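Local coordinates for protein acyl-CoA hydrolase (Bacillus cereus, PDB 1Y7U) that probably hydrolyses the thioester of long-chain acyl-coenzyme A, and carries bound coenzyme A at the boundaries between subunits, at residues A[40-45]-A[70-75]; A[88-91]-A[96-99]; A[102-107]-A[111-116]; A[117-122]-A[149-154]. One frame throughout, in Å; residues are numbered along the deposited sequence.

Contact 1: A[40-45]-A[70-75]. With COA (coenzyme A), chain J.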
# COMPACT_ATOMS: atom_id res chain seq x y z
N GLY A 40 3.85 7.45 13.92
CA GLY A 40 4.68 7.02 12.81
C GLY A 40 4.29 7.62 11.47
O GLY A 40 5.14 8.07 10.71
N LYS A 41 2.99 7.65 11.18
CA LYS A 41 2.56 8.21 9.92
C LYS A 41 3.13 9.60 9.72
O LYS A 41 3.70 9.90 8.67
CB LYS A 41 1.03 8.25 9.84
CG LYS A 41 0.49 8.77 8.50
CD LYS A 41 1.03 7.99 7.33
CE LYS A 41 0.42 8.49 6.03
NZ LYS A 41 0.99 7.78 4.86
N ILE A 42 3.00 10.45 10.74
CA ILE A 42 3.53 11.80 10.65
C ILE A 42 5.06 11.81 10.48
O ILE A 42 5.59 12.51 9.63
CB ILE A 42 3.13 12.63 11.89
CG1 ILE A 42 1.61 12.76 11.93
CG2 ILE A 42 3.75 14.01 11.84
CD1 ILE A 42 1.11 13.58 13.07
N LEU A 43 5.76 11.01 11.28
CA LEU A 43 7.21 10.95 11.17
C LEU A 43 7.63 10.49 9.79
O LEU A 43 8.51 11.09 9.16
CB LEU A 43 7.77 10.02 12.24
CG LEU A 43 7.49 10.45 13.68
CD1 LEU A 43 7.89 9.36 14.66
CD2 LEU A 43 8.24 11.74 13.97
N SER A 44 7.02 9.42 9.28
CA SER A 44 7.39 8.93 7.96
C SER A 44 7.24 10.07 6.95
O SER A 44 8.11 10.29 6.10
CB SER A 44 6.49 7.77 7.55
OG SER A 44 6.88 7.26 6.28
N GLU A 45 6.14 10.80 7.06
CA GLU A 45 5.88 11.89 6.14
C GLU A 45 6.82 13.07 6.30
O GLU A 45 7.20 13.69 5.31
CB GLU A 45 4.44 12.35 6.29
CG GLU A 45 3.77 12.57 4.96
CD GLU A 45 3.54 11.27 4.23
OE1 GLU A 45 2.54 10.59 4.54
OE2 GLU A 45 4.36 10.92 3.36
N VAL A 70 10.39 14.93 18.59
CA VAL A 70 9.12 15.44 18.08
C VAL A 70 8.01 15.34 19.11
O VAL A 70 7.77 14.27 19.67
CB VAL A 70 8.66 14.67 16.82
CG1 VAL A 70 7.32 15.17 16.39
CG2 VAL A 70 9.64 14.82 15.70
N ASP A 71 7.32 16.46 19.34
CA ASP A 71 6.20 16.49 20.28
C ASP A 71 4.91 16.60 19.49
O ASP A 71 4.77 17.50 18.66
CB ASP A 71 6.27 17.70 21.22
CG ASP A 71 7.28 17.52 22.31
OD1 ASP A 71 7.16 16.56 23.10
OD2 ASP A 71 8.21 18.36 22.40
N PHE A 72 3.97 15.71 19.74
CA PHE A 72 2.70 15.78 19.03
C PHE A 72 1.76 16.66 19.84
O PHE A 72 1.02 16.20 20.71
CB PHE A 72 2.15 14.37 18.79
CG PHE A 72 3.02 13.55 17.87
CD1 PHE A 72 3.86 12.56 18.38
CD2 PHE A 72 3.08 13.84 16.50
CE1 PHE A 72 4.77 11.88 17.54
CE2 PHE A 72 3.98 13.16 15.65
CZ PHE A 72 4.82 12.18 16.17
N LEU A 73 1.83 17.95 19.54
CA LEU A 73 1.06 19.00 20.19
C LEU A 73 -0.45 18.80 20.21
O LEU A 73 -1.08 19.04 21.23
CB LEU A 73 1.42 20.35 19.57
CG LEU A 73 2.95 20.56 19.57
CD1 LEU A 73 3.31 21.85 18.87
CD2 LEU A 73 3.48 20.55 21.01
N HIS A 74 -1.03 18.38 19.09
CA HIS A 74 -2.47 18.13 19.04
C HIS A 74 -2.70 16.90 18.21
O HIS A 74 -1.82 16.46 17.47
CB HIS A 74 -3.22 19.29 18.38
CG HIS A 74 -3.08 20.59 19.09
ND1 HIS A 74 -2.11 21.51 18.77
CD2 HIS A 74 -3.77 21.12 20.14
CE1 HIS A 74 -2.20 22.55 19.58
NE2 HIS A 74 -3.20 22.34 20.42
N PRO A 75 -3.89 16.31 18.32
CA PRO A 75 -4.17 15.12 17.54
C PRO A 75 -4.62 15.54 16.15
O PRO A 75 -5.07 16.66 15.95
CB PRO A 75 -5.31 14.47 18.32
CG PRO A 75 -6.08 15.66 18.78
CD PRO A 75 -4.97 16.57 19.29
N1A COA J . 5.55 14.07 25.84
C2A COA J . 5.51 13.11 26.74
N3A COA J . 4.50 13.11 27.57
C4A COA J . 3.58 14.01 27.54
C5A COA J . 3.62 14.94 26.65
C6A COA J . 4.61 14.98 25.79
N6A COA J . 4.69 15.88 24.88
N7A COA J . 2.60 15.68 26.80
C8A COA J . 1.93 15.18 27.77
N9A COA J . 2.52 14.14 28.27
C1B COA J . 2.18 13.32 29.44
C2B COA J . 2.21 14.04 30.70
O2B COA J . 3.46 13.87 31.21
C3B COA J . 1.35 13.22 31.55
O3B COA J . 2.12 12.15 31.95
P3B COA J . 1.93 11.46 33.29
O7A COA J . 2.50 10.22 33.33
O8A COA J . 0.60 11.40 33.63
O9A COA J . 2.67 12.07 34.28
C4B COA J . 0.27 12.91 30.61
O4B COA J . 0.89 12.86 29.42
C5B COA J . -0.49 14.16 30.35
O5B COA J . -1.43 14.52 31.26
P1A COA J . -2.29 15.60 30.76
O1A COA J . -1.62 16.82 30.95
O2A COA J . -3.53 15.43 31.41
O3A COA J . -2.40 15.37 29.26
P2A COA J . -2.64 16.52 28.27
O4A COA J . -1.77 17.66 28.33
O5A COA J . -3.98 16.71 27.81
O6A COA J . -1.89 15.96 27.11
CBP COA J . -1.88 14.35 25.31
CCP COA J . -2.23 14.70 26.72
CDP COA J . -0.51 13.81 25.22
CEP COA J . -2.82 13.27 25.08
CAP COA J . -2.08 15.38 24.22
OAP COA J . -0.89 16.04 24.07
C9P COA J . -2.38 14.82 22.89
O9P COA J . -3.57 14.23 22.61
N8P COA J . -1.47 14.90 22.02
C7P COA J . -1.64 14.33 20.76
C6P COA J . -1.13 12.94 20.59
C5P COA J . -1.69 12.34 19.38
O5P COA J . -2.74 11.86 19.38
N4P COA J . -1.03 12.42 18.31
C3P COA J . -0.56 11.34 17.57
C2P COA J . -0.17 11.93 16.26
S1P COA J . -1.15 13.33 15.84
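Ile42 and Leu43 of helix 39-58, the long helix of the hotdog fold, pack on Val70 of strand 61-71 and on Phe72 just along the chain. The contact is buried and apolar, and the Phe72 ring is its middle. CG2 of Ile42 lies in the plane of the ring at its edge, while CD1 of the other branch meets the ring obliquely, 3.9 Å from Phe72 CE2. Leu43 crosses Phe72 at about a right angle, with its CG 4.0 Å from Phe72 CZ, again near the ring plane. Val70 CG1 sits over one face of the same ring, toward its rim. The other Val70 branch, CG2, packs against Leu43 CD2 at 3.8 Å. The Phe72 ring reaches the helix with CG anti to its own carbonyl carbon (chi1 -65°). Phe72 is also the centre of an inverse gamma turn. Segment 70-75 borders the coenzyme A site, which is shared between chains: Arg93, Thr94, Ser95 and Arg158 of the second subunit bind the ligand too. From this chain, Asp71 OD1 accepts a bond of 3.1 Å from the adenine N6A, and Phe72 O takes a weak one from N8P. The thiol end arrives beside the helix, with S1P 3.6 Å from Ile42 CD1.

Contact 2: A[88-91]-A[96-99]; sequences VIWT and MEVF
Trp90 O is gripped from two sources on the facing strand. Glu97 N gives it a nearly straight hydrogen bond of 2.7 Å (172° at the hydrogen), from a position tilted out of the carbonyl plane. Met96 CA adds a CA-H...O contact to the same oxygen at 3.4 Å. The second backbone bond runs from Ile89 N to Glu97 O, 3.0 Å long, close to the line of the C=O bond. Ile89 and Trp90 therefore both face Glu97, and the register slips by one residue. The extra residue is Ile89, whose CD1 packs on Phe99 CB at 3.8 Å. Next to it, Trp90 and Glu97 send their side chains to one face of the sheet. With CG anti to the backbone N (chi1 177°), the indole is brought against the Glu97 side chain. Glu97 CG comes 3.7 Å from Trp90 CE3, and Glu97 OE2 stands above one face of the indole, offset toward its rim. The carboxylate is turned 72° from the ring plane. Val88, Thr91, Met96 and Val98 lie on the other face. There Thr91 CG2 touches Met96 CB at 3.7 Å, and Val88 CG2 meets Val98 CG2 at 4.0 Å. Met96 is a selenomethionine. Helix 39-58 packs on this face through His57 and Ala50, while helix 142-170 covers the Trp90 face through Ala151, Ala155 and Arg158, a residue that binds coenzyme A. The pairing is a classic beta bulge in the antiparallel hairpin of strands 81-91 and 95-105, part of the hotdog sheet.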
# COMPACT_ATOMS: atom_id res chain seq x y z
N VAL A 88 15.29 23.66 3.80
CA VAL A 88 16.59 23.59 4.43
C VAL A 88 16.83 24.95 5.08
O VAL A 88 16.55 25.98 4.47
CB VAL A 88 17.66 23.35 3.36
CG1 VAL A 88 19.04 23.29 3.99
CG2 VAL A 88 17.35 22.07 2.63
N ILE A 89 17.32 24.99 6.32
CA ILE A 89 17.60 26.29 6.94
C ILE A 89 19.03 26.40 7.39
O ILE A 89 19.59 27.48 7.39
CB ILE A 89 16.78 26.60 8.18
CG1 ILE A 89 16.14 25.32 8.70
CG2 ILE A 89 15.82 27.76 7.90
CD1 ILE A 89 15.96 25.34 10.16
N TRP A 90 19.62 25.28 7.80
CA TRP A 90 21.00 25.31 8.26
C TRP A 90 21.81 24.33 7.44
O TRP A 90 21.31 23.26 7.10
CB TRP A 90 21.05 24.93 9.74
CG TRP A 90 22.44 24.86 10.32
CD1 TRP A 90 23.09 25.84 11.02
CD2 TRP A 90 23.34 23.75 10.25
NE1 TRP A 90 24.34 25.40 11.39
CE2 TRP A 90 24.52 24.12 10.93
CE3 TRP A 90 23.27 22.47 9.68
CZ2 TRP A 90 25.61 23.27 11.06
CZ3 TRP A 90 24.36 21.62 9.80
CH2 TRP A 90 25.52 22.03 10.49
N THR A 91 23.05 24.68 7.12
CA THR A 91 23.90 23.77 6.38
C THR A 91 25.28 23.68 6.96
O THR A 91 25.81 24.65 7.48
CB THR A 91 24.07 24.16 4.89
OG1 THR A 91 24.31 25.57 4.77
CG2 THR A 91 22.86 23.74 4.09
N MSE A 96 22.85 19.04 5.99
CA MSE A 96 21.90 20.13 6.00
C MSE A 96 20.74 19.81 6.94
O MSE A 96 20.35 18.65 7.08
CB MSE A 96 21.39 20.37 4.59
CG MSE A 96 21.10 19.09 3.85
SE MSE A 96 21.33 19.24 1.95
CE MSE A 96 20.01 20.58 1.65
N GLU A 97 20.22 20.82 7.62
CA GLU A 97 19.10 20.62 8.51
C GLU A 97 17.84 21.12 7.87
O GLU A 97 17.75 22.28 7.47
CB GLU A 97 19.31 21.31 9.84
CG GLU A 97 20.24 20.57 10.75
CD GLU A 97 20.02 20.95 12.18
OE1 GLU A 97 19.05 20.46 12.78
OE2 GLU A 97 20.81 21.76 12.71
N VAL A 98 16.86 20.24 7.77
CA VAL A 98 15.60 20.58 7.16
C VAL A 98 14.53 20.74 8.21
O VAL A 98 14.29 19.84 9.03
CB VAL A 98 15.18 19.49 6.16
CG1 VAL A 98 13.92 19.92 5.43
CG2 VAL A 98 16.32 19.21 5.18
N PHE A 99 13.89 21.90 8.20
CA PHE A 99 12.82 22.18 9.13
C PHE A 99 11.55 21.60 8.52
O PHE A 99 11.34 21.67 7.30
CB PHE A 99 12.65 23.68 9.33
CG PHE A 99 11.49 24.04 10.21
CD1 PHE A 99 11.53 23.78 11.57
CD2 PHE A 99 10.33 24.59 9.66
CE1 PHE A 99 10.42 24.05 12.39
CE2 PHE A 99 9.21 24.87 10.46
CZ PHE A 99 9.26 24.59 11.83

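Contact 3: A[102-107]-A[111-116]. With SO4 (sulfate ion), chain E.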
# COMPACT_ATOMS: atom_id res chain seq x y z
N VAL A 102 4.11 20.60 10.42
CA VAL A 102 2.92 19.80 10.16
C VAL A 102 1.68 20.53 10.69
O VAL A 102 1.55 20.78 11.89
CB VAL A 102 3.02 18.42 10.83
CG1 VAL A 102 1.77 17.61 10.57
CG2 VAL A 102 4.23 17.68 10.29
N VAL A 103 0.76 20.84 9.79
CA VAL A 103 -0.46 21.55 10.13
C VAL A 103 -1.73 20.79 9.80
O VAL A 103 -1.91 20.34 8.67
CB VAL A 103 -0.51 22.90 9.39
CG1 VAL A 103 -1.79 23.64 9.74
CG2 VAL A 103 0.70 23.72 9.74
N SER A 104 -2.61 20.64 10.78
CA SER A 104 -3.87 19.96 10.56
C SER A 104 -4.94 21.02 10.33
O SER A 104 -4.88 22.11 10.90
CB SER A 104 -4.23 19.07 11.75
OG SER A 104 -4.36 19.83 12.94
N GLU A 105 -5.91 20.71 9.49
CA GLU A 105 -6.96 21.66 9.19
C GLU A 105 -8.33 21.01 9.18
O GLU A 105 -8.54 20.00 8.50
CB GLU A 105 -6.68 22.29 7.84
CG GLU A 105 -7.78 23.15 7.31
CD GLU A 105 -7.48 23.62 5.91
OE1 GLU A 105 -8.37 24.24 5.29
OE2 GLU A 105 -6.36 23.35 5.43
N TYR A 106 -9.27 21.58 9.95
CA TYR A 106 -10.62 21.04 10.01
C TYR A 106 -11.30 21.25 8.66
O TYR A 106 -11.32 22.36 8.13
CB TYR A 106 -11.43 21.74 11.09
CG TYR A 106 -12.63 20.93 11.50
CD1 TYR A 106 -12.49 19.85 12.36
CD2 TYR A 106 -13.89 21.21 11.01
CE1 TYR A 106 -13.58 19.07 12.72
CE2 TYR A 106 -15.00 20.44 11.36
CZ TYR A 106 -14.83 19.36 12.22
OH TYR A 106 -15.92 18.59 12.58
N LEU A 107 -11.88 20.18 8.12
CA LEU A 107 -12.53 20.24 6.83
C LEU A 107 -13.78 21.13 6.79
O LEU A 107 -14.13 21.67 5.75
CB LEU A 107 -12.87 18.82 6.37
CG LEU A 107 -11.66 17.87 6.35
CD1 LEU A 107 -12.10 16.44 6.05
CD2 LEU A 107 -10.65 18.36 5.32
N GLU A 111 -10.33 25.77 10.64
CA GLU A 111 -9.45 25.95 11.79
C GLU A 111 -8.16 25.18 11.56
O GLU A 111 -8.16 23.95 11.48
CB GLU A 111 -10.10 25.41 13.06
CG GLU A 111 -11.43 26.03 13.46
CD GLU A 111 -11.34 27.52 13.74
OE1 GLU A 111 -10.28 27.96 14.25
OE2 GLU A 111 -12.32 28.24 13.46
N LYS A 112 -7.04 25.90 11.46
CA LYS A 112 -5.76 25.24 11.28
C LYS A 112 -5.03 25.31 12.61
O LYS A 112 -5.41 26.06 13.50
CB LYS A 112 -4.90 25.97 10.25
CG LYS A 112 -5.46 26.03 8.86
CD LYS A 112 -4.47 26.74 7.96
CE LYS A 112 -4.96 26.76 6.52
NZ LYS A 112 -3.98 27.45 5.61
N ARG A 113 -3.98 24.51 12.74
CA ARG A 113 -3.14 24.52 13.93
C ARG A 113 -1.98 23.59 13.70
O ARG A 113 -2.13 22.55 13.06
CB ARG A 113 -3.91 24.12 15.18
CG ARG A 113 -4.52 22.76 15.17
CD ARG A 113 -5.16 22.53 16.52
NE ARG A 113 -5.79 21.22 16.63
CZ ARG A 113 -6.35 20.76 17.74
NH1 ARG A 113 -6.33 21.49 18.85
NH2 ARG A 113 -6.92 19.56 17.76
N ILE A 114 -0.81 23.99 14.18
CA ILE A 114 0.38 23.19 13.98
C ILE A 114 0.43 22.03 14.97
O ILE A 114 0.48 22.23 16.18
CB ILE A 114 1.67 24.10 14.02
CG1 ILE A 114 2.62 23.65 15.11
CG2 ILE A 114 1.30 25.55 14.18
CD1 ILE A 114 3.35 22.38 14.75
N ALA A 115 0.38 20.81 14.44
CA ALA A 115 0.38 19.59 15.24
C ALA A 115 1.76 19.10 15.62
O ALA A 115 1.91 18.34 16.57
CB ALA A 115 -0.36 18.48 14.51
N ALA A 116 2.77 19.52 14.87
CA ALA A 116 4.14 19.11 15.15
C ALA A 116 5.14 19.80 14.23
O ALA A 116 4.79 20.23 13.12
CB ALA A 116 4.28 17.60 15.00
S SO4 E . -9.14 17.86 20.31
O1 SO4 E . -9.51 17.41 18.93
O2 SO4 E . -10.12 18.89 20.78
O3 SO4 E . -9.14 16.65 21.21
O4 SO4 E . -7.78 18.50 20.35
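Strands 102-105 and 112-116 run antiparallel, 137° apart in direction, and a classic beta bulge at Ala115 and Ala116 shifts their register opposite Val102. Val102 O accepts a 2.8 Å bond from Ala115 N and a weak one from Ala116 N, and Val102 N returns a bond to Ala116 O. Beyond the bulge the ladder goes on with Ser104 N to Arg113 O at 3.0 Å, and Tyr106 N to Glu111 O lies just past the strand ends. Glu105 and Lys112 lie side by side and point the same way. They touch along their carbon chains, with Glu105 CG 4.0 Å from Lys112 CG. Their charged ends are not in contact, and Glu105 OE2 instead forms a salt bridge with Arg56 of the third subunit. The other face carries Ser104 and Arg113. Arg113 CG sits between its own N and carbonyl carbon (chi1 60°), 3.7 Å from Ser104 OG, and the chain then runs out straight. Its NH2 gives a bond of 2.9 Å (169°) to O4 of a sulfate, probably from the crystallisation liquor, which Arg77 NE also binds. The sulfate lies at the edge of the guanidinium. Strand 81-91 pairs with the other edge of strand 95-105, through Ser83 and Cys81. Helix 39-58 packs on Val102 and Ala116 with Met46, and Phe174 of the second subunit packs on Lys112 and Ile114.

Contact 4: A[117-122]-A[149-154]. With COA (coenzyme A), chain F.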
# COMPACT_ATOMS: atom_id res chain seq x y z
N THR A 117 6.38 19.91 14.70
CA THR A 117 7.47 20.49 13.93
C THR A 117 8.73 19.73 14.31
O THR A 117 8.75 19.01 15.31
CB THR A 117 7.71 21.97 14.26
OG1 THR A 117 8.16 22.09 15.61
CG2 THR A 117 6.44 22.78 14.06
N SER A 118 9.78 19.88 13.53
CA SER A 118 11.03 19.21 13.84
C SER A 118 12.10 19.56 12.82
O SER A 118 11.85 20.28 11.86
CB SER A 118 10.82 17.70 13.89
OG SER A 118 11.94 17.04 14.46
N PHE A 119 13.30 19.05 13.05
CA PHE A 119 14.40 19.27 12.13
C PHE A 119 14.92 17.91 11.78
O PHE A 119 15.13 17.07 12.65
CB PHE A 119 15.51 20.09 12.78
CG PHE A 119 15.09 21.47 13.17
CD1 PHE A 119 14.32 21.68 14.31
CD2 PHE A 119 15.46 22.57 12.40
CE1 PHE A 119 13.92 22.97 14.68
CE2 PHE A 119 15.07 23.85 12.76
CZ PHE A 119 14.30 24.06 13.90
N VAL A 120 15.12 17.67 10.49
CA VAL A 120 15.64 16.38 10.06
C VAL A 120 16.98 16.69 9.43
O VAL A 120 17.10 17.62 8.64
CB VAL A 120 14.71 15.72 9.03
CG1 VAL A 120 15.09 14.25 8.87
CG2 VAL A 120 13.26 15.84 9.47
N THR A 121 18.00 15.92 9.79
CA THR A 121 19.32 16.15 9.25
C THR A 121 19.62 15.17 8.13
O THR A 121 19.44 13.96 8.30
CB THR A 121 20.39 16.01 10.35
OG1 THR A 121 20.08 16.90 11.43
CG2 THR A 121 21.78 16.35 9.81
N PHE A 122 20.08 15.69 6.99
CA PHE A 122 20.43 14.87 5.84
C PHE A 122 21.89 15.07 5.44
O PHE A 122 22.45 16.15 5.63
CB PHE A 122 19.53 15.19 4.64
CG PHE A 122 18.12 14.67 4.76
CD1 PHE A 122 17.15 15.39 5.43
CD2 PHE A 122 17.79 13.43 4.21
CE1 PHE A 122 15.85 14.90 5.55
CE2 PHE A 122 16.50 12.93 4.34
CZ PHE A 122 15.53 13.66 5.01
N ARG A 149 18.27 30.40 13.50
CA ARG A 149 18.94 30.61 14.78
C ARG A 149 18.73 29.35 15.61
O ARG A 149 19.67 28.78 16.18
CB ARG A 149 18.34 31.80 15.51
CG ARG A 149 19.33 32.76 16.15
CD ARG A 149 19.97 32.22 17.43
NE ARG A 149 21.38 31.87 17.24
CZ ARG A 149 22.23 31.58 18.22
NH1 ARG A 149 21.82 31.60 19.49
NH2 ARG A 149 23.49 31.26 17.95
N ILE A 150 17.48 28.90 15.67
CA ILE A 150 17.13 27.71 16.42
C ILE A 150 17.86 26.51 15.85
O ILE A 150 18.38 25.67 16.59
CB ILE A 150 15.62 27.45 16.38
CG1 ILE A 150 14.89 28.59 17.11
CG2 ILE A 150 15.30 26.10 17.01
CD1 ILE A 150 13.39 28.45 17.18
N ALA A 151 17.91 26.42 14.52
CA ALA A 151 18.59 25.32 13.87
C ALA A 151 20.07 25.32 14.26
O ALA A 151 20.67 24.27 14.43
CB ALA A 151 18.45 25.42 12.37
N VAL A 152 20.64 26.51 14.40
CA VAL A 152 22.05 26.65 14.78
C VAL A 152 22.30 26.01 16.14
O VAL A 152 23.30 25.30 16.33
CB VAL A 152 22.46 28.16 14.84
CG1 VAL A 152 23.83 28.30 15.48
CG2 VAL A 152 22.48 28.75 13.44
N LEU A 153 21.39 26.25 17.08
CA LEU A 153 21.51 25.70 18.42
C LEU A 153 21.28 24.20 18.47
O LEU A 153 21.91 23.50 19.26
CB LEU A 153 20.54 26.40 19.38
CG LEU A 153 20.90 27.87 19.59
CD1 LEU A 153 19.79 28.60 20.30
CD2 LEU A 153 22.19 27.94 20.37
N ARG A 154 20.38 23.72 17.62
CA ARG A 154 20.06 22.30 17.55
C ARG A 154 21.21 21.53 16.92
O ARG A 154 21.43 20.35 17.22
CB ARG A 154 18.80 22.10 16.70
CG ARG A 154 17.52 22.59 17.34
CD ARG A 154 16.93 21.55 18.27
NE ARG A 154 17.89 21.09 19.26
CZ ARG A 154 17.67 20.08 20.10
NH1 ARG A 154 16.51 19.43 20.07
NH2 ARG A 154 18.60 19.73 20.97
N1A COA F . 23.17 13.63 13.40
C2A COA F . 23.31 14.77 12.69
N3A COA F . 24.32 14.88 11.78
C4A COA F . 25.17 13.89 11.60
C5A COA F . 25.01 12.74 12.28
C6A COA F . 24.00 12.58 13.21
N6A COA F . 23.61 11.39 13.67
N7A COA F . 25.98 11.95 11.90
C8A COA F . 26.71 12.55 10.99
N9A COA F . 26.24 13.77 10.81
C1B COA F . 26.75 14.69 9.79
C2B COA F . 27.65 15.79 10.31
O2B COA F . 26.84 16.92 10.50
C3B COA F . 28.66 16.05 9.22
O3B COA F . 28.28 17.28 8.75
P3B COA F . 29.09 18.39 8.09
O7A COA F . 28.15 19.21 7.49
O8A COA F . 30.04 18.09 7.12
O9A COA F . 29.68 19.18 9.05
C4B COA F . 28.29 15.00 8.21
O4B COA F . 27.62 14.03 8.94
C5B COA F . 29.45 14.32 7.55
O5B COA F . 29.74 13.14 8.25
P1A COA F . 31.13 12.36 8.15
O1A COA F . 31.83 12.32 9.44
O2A COA F . 32.02 12.99 7.18
O3A COA F . 30.82 10.85 7.80
P2A COA F . 29.75 9.85 8.41
O4A COA F . 29.66 9.89 9.88
O5A COA F . 30.16 8.54 7.98
O6A COA F . 28.35 10.20 7.76
CBP COA F . 26.49 8.75 8.45
CCP COA F . 27.35 9.31 7.33
CDP COA F . 27.22 8.64 9.77
CEP COA F . 25.30 9.65 8.68
CAP COA F . 26.23 7.27 8.18
OAP COA F . 26.89 6.45 9.12
C9P COA F . 25.02 6.70 7.51
O9P COA F . 25.11 6.34 6.18
N8P COA F . 23.93 6.55 8.18
C7P COA F . 22.65 6.72 7.58
C6P COA F . 22.48 6.15 6.19
C5P COA F . 21.07 5.77 5.87
O5P COA F . 20.83 4.89 5.02
N4P COA F . 20.14 6.39 6.55
C3P COA F . 18.87 5.79 6.75
C2P COA F . 18.98 4.77 7.84
S1P COA F . 18.79 3.14 7.21
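Ile150 is the first residue of helix 142-170 in this segment to touch the sheet, and it does so on the ring of Phe119. The branch used is CG2, anti to the backbone N. It lies 3.9 Å from Phe119 CZ and a little further from CE1. The two side chains cross at about a right angle. Ile150 also packs on Leu171 of the second subunit. One residue on, Ala151 brings the helix closest to the strand, with CA atoms of Ala151 and Phe119 7.6 Å apart. Its methyl CB meets Phe119 CE2 at 3.7 Å, and its CA is 4.0 Å from the same ring atom. A small side chain at this point lets the aromatic ring come right up to the helix backbone. This is the face of the hotdog sheet opposite helix 39-58, which Phe122 touches from its own side of the strand. Here the axes of strand 117-122 and helix 149-154 pass 10.4 Å apart at 57°. Phe119 reaches the helix with CG anti to its carbonyl carbon (chi1 -63°), and its ring also makes an edge-to-face pair with Phe99. Last comes Arg154, one helical turn after Ile150. Its CG makes only a loose contact, 4.5 Å from Phe119 CE1. Two conformers are modelled; in one, the guanidinium forms a salt bridge with Asp68 and a cation-pi contact with Trp69, so these are less certain. Further along the strand from Phe119, Thr121 CG2 approaches N3A of the coenzyme A adenine at 3.5 Å.

All four contacts belong to one antiparallel sheet and the two helices packed on it, and they follow in series along the chain. Contacts 1 and 3 touch, with centres 12 Å apart, through neighbouring strands 61-71 and 112-125. Contact 1 also touches contact 4, through Val70 and Ser118. The centres of contacts 2 and 4 are about 6 Å apart, and backbone bonds between strands 95-105 and 112-125 join them. Contacts 2 and 3, both on strand 95-105, have centres 23 Å from each other. Contact 1 is on helix 39-58 and contact 4 on helix 142-170. A coenzyme A lies near each of these two, and each ligand is bound by residues of two subunits, so the assembly completes both sites.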